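Local atomic coordinates of SusD-like carbohydrate binding protein BF1063 (Bacteroides fragilis NCTC 9343, PDB entry 3I4G), a protein that probably binds carbohydrate at the bacterial outer membrane, as other members of the SusD family do. Residues S45-Y50 with I54-L59. Sequence-based numbering, arbitrary orientation. Where two conformers were deposited one is given.
Sequences SDWWSY and IMMEHL
A Met-aromatic contact and a backbone hydrogen bond close the short helical turn between 45-50 and 54-59, in the buried interior of this SusD-family protein. Y50 and M55, a selenomethionine, stand on its two sides in sequence, and their side chains leave the backbone in the same direction, one alongside the other. M55 has CG beside its backbone N (chi1 -64°) and is extended from there on, which carries its selenium and methyl along the edge of the tyrosine ring, on the CD1-CE1 side. The selenium lies 5.2 Å from the centroid of the Y50 ring, and the terminal methyl CE of M55 comes to 3.6 Å from CE1 of Y50, near the ring plane. An unbranched, polarisable chain suits lying against an aromatic edge, while the tyrosine keeps its hydroxyl for H269 of helix 266-270, whose L266 also packs on Y50 and I54. In the backbone of the same pair, N of M55 donates to O of Y50 (3.0 Å), five residues back, meeting the carbonyl almost head-on; the chain then continues as the 3-10 segment 55-59. I54 adds a branched apolar group, with CD1 4.4 Å from CB of Y50.

Ahead of the helix, the chain is shaped by a type I turn from D46 to S49. OD2 of D46 accepts from N of W48 (2.9 Å) in an Asx turn, the donor standing above the carboxylate plane, while OD1 forms a salt bridge with R98. S49, small and polar, is the N-cap of the helix; its hydroxyl also accepts from N of S45 and bonds to E41. W47, whose indole nitrogen is held by S95, reaches with the far end of its ring to 54-59, where CE of M56, another selenomethionine, meets the ring edge 4.4 Å from CZ3 of W47.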
# COMPACT_ATOMS: atom_id res chain seq x y z
N SER A 45 6.13 -7.98 8.51
CA SER A 45 6.40 -7.72 9.90
C SER A 45 5.48 -6.65 10.46
O SER A 45 5.45 -6.43 11.67
CB SER A 45 7.85 -7.29 10.14
OG SER A 45 8.15 -6.10 9.46
N ASP A 46 4.73 -5.98 9.59
CA ASP A 46 3.81 -4.92 9.96
C ASP A 46 2.94 -4.59 8.78
O ASP A 46 3.35 -4.86 7.66
CB ASP A 46 4.55 -3.65 10.35
CG ASP A 46 3.65 -2.65 10.99
OD1 ASP A 46 3.16 -3.00 12.09
OD2 ASP A 46 3.38 -1.57 10.42
N TRP A 47 1.78 -3.99 9.00
CA TRP A 47 0.98 -3.50 7.89
C TRP A 47 1.75 -2.50 7.03
O TRP A 47 1.38 -2.29 5.87
CB TRP A 47 -0.29 -2.81 8.41
CG TRP A 47 -1.15 -3.76 9.20
CD1 TRP A 47 -1.27 -3.82 10.56
CD2 TRP A 47 -1.95 -4.83 8.69
NE1 TRP A 47 -2.11 -4.86 10.92
CE2 TRP A 47 -2.55 -5.48 9.78
CE3 TRP A 47 -2.29 -5.25 7.39
CZ2 TRP A 47 -3.42 -6.54 9.61
CZ3 TRP A 47 -3.19 -6.30 7.25
CH2 TRP A 47 -3.71 -6.94 8.35
N TRP A 48 2.79 -1.87 7.57
CA TRP A 48 3.54 -0.85 6.85
C TRP A 48 4.93 -1.29 6.43
O TRP A 48 5.67 -0.49 5.88
CB TRP A 48 3.67 0.43 7.67
CG TRP A 48 2.33 0.99 8.07
CD1 TRP A 48 1.19 0.99 7.33
CD2 TRP A 48 1.99 1.64 9.31
NE1 TRP A 48 0.18 1.60 8.01
CE2 TRP A 48 0.64 1.99 9.24
CE3 TRP A 48 2.69 1.93 10.47
CZ2 TRP A 48 -0.02 2.62 10.27
CZ3 TRP A 48 2.03 2.55 11.50
CH2 TRP A 48 0.69 2.87 11.42
N SER A 49 5.31 -2.54 6.70
CA SER A 49 6.61 -3.04 6.26
C SER A 49 6.59 -3.27 4.75
O SER A 49 5.52 -3.22 4.11
CB SER A 49 7.00 -4.32 6.99
OG SER A 49 6.30 -5.46 6.50
N TYR A 50 7.73 -3.48 4.13
CA TYR A 50 7.69 -3.57 2.66
C TYR A 50 6.88 -4.78 2.20
O TYR A 50 6.17 -4.70 1.20
CB TYR A 50 9.08 -3.49 2.00
CG TYR A 50 10.01 -4.67 2.09
CD1 TYR A 50 9.81 -5.77 1.28
CD2 TYR A 50 11.10 -4.69 2.93
CE1 TYR A 50 10.66 -6.83 1.30
CE2 TYR A 50 11.96 -5.78 2.95
CZ TYR A 50 11.75 -6.82 2.14
OH TYR A 50 12.64 -7.88 2.21
N ILE A 54 3.68 -2.74 0.57
CA ILE A 54 3.94 -2.69 -0.88
C ILE A 54 3.62 -4.00 -1.55
O ILE A 54 2.92 -4.04 -2.57
CB ILE A 54 5.40 -2.27 -1.13
CG1 ILE A 54 5.60 -0.82 -0.70
CG2 ILE A 54 5.79 -2.42 -2.62
CD1 ILE A 54 7.10 -0.46 -0.47
N MSE A 55 4.06 -5.10 -0.95
CA MSE A 55 3.83 -6.38 -1.60
C MSE A 55 2.41 -6.88 -1.51
O MSE A 55 2.10 -7.86 -2.21
CB MSE A 55 4.81 -7.43 -1.09
CG MSE A 55 6.25 -7.07 -1.43
SE MSE A 55 7.52 -8.41 -0.87
CE MSE A 55 9.02 -7.77 -1.79
N MSE A 56 1.51 -6.22 -0.78
CA MSE A 56 0.11 -6.54 -0.92
C MSE A 56 -0.34 -6.28 -2.35
O MSE A 56 -1.39 -6.78 -2.75
CB MSE A 56 -0.80 -5.74 0.02
CG MSE A 56 -0.73 -6.18 1.42
SE MSE A 56 -2.25 -5.53 2.45
CE MSE A 56 -3.16 -7.18 2.90
N GLU A 57 0.41 -5.52 -3.15
CA GLU A 57 0.01 -5.35 -4.54
C GLU A 57 -0.00 -6.70 -5.26
O GLU A 57 -0.72 -6.85 -6.26
CB GLU A 57 0.94 -4.36 -5.26
CG GLU A 57 0.22 -3.45 -6.20
CD GLU A 57 -0.46 -2.28 -5.56
OE1 GLU A 57 -0.72 -2.27 -4.35
OE2 GLU A 57 -0.82 -1.38 -6.28
N HIS A 58 0.77 -7.65 -4.79
CA HIS A 58 0.75 -9.01 -5.34
C HIS A 58 -0.56 -9.74 -5.21
O HIS A 58 -0.78 -10.75 -5.89
CB HIS A 58 1.83 -9.91 -4.69
CG HIS A 58 3.21 -9.38 -4.79
ND1 HIS A 58 4.28 -9.98 -4.17
CD2 HIS A 58 3.69 -8.25 -5.37
CE1 HIS A 58 5.38 -9.27 -4.42
NE2 HIS A 58 5.04 -8.21 -5.13
N LEU A 59 -1.43 -9.24 -4.33
CA LEU A 59 -2.74 -9.82 -4.10
C LEU A 59 -3.80 -9.17 -4.97
O LEU A 59 -4.97 -9.53 -4.87
CB LEU A 59 -3.12 -9.59 -2.63
CG LEU A 59 -2.11 -10.07 -1.60
CD1 LEU A 59 -2.67 -9.85 -0.17
CD2 LEU A 59 -1.67 -11.53 -1.81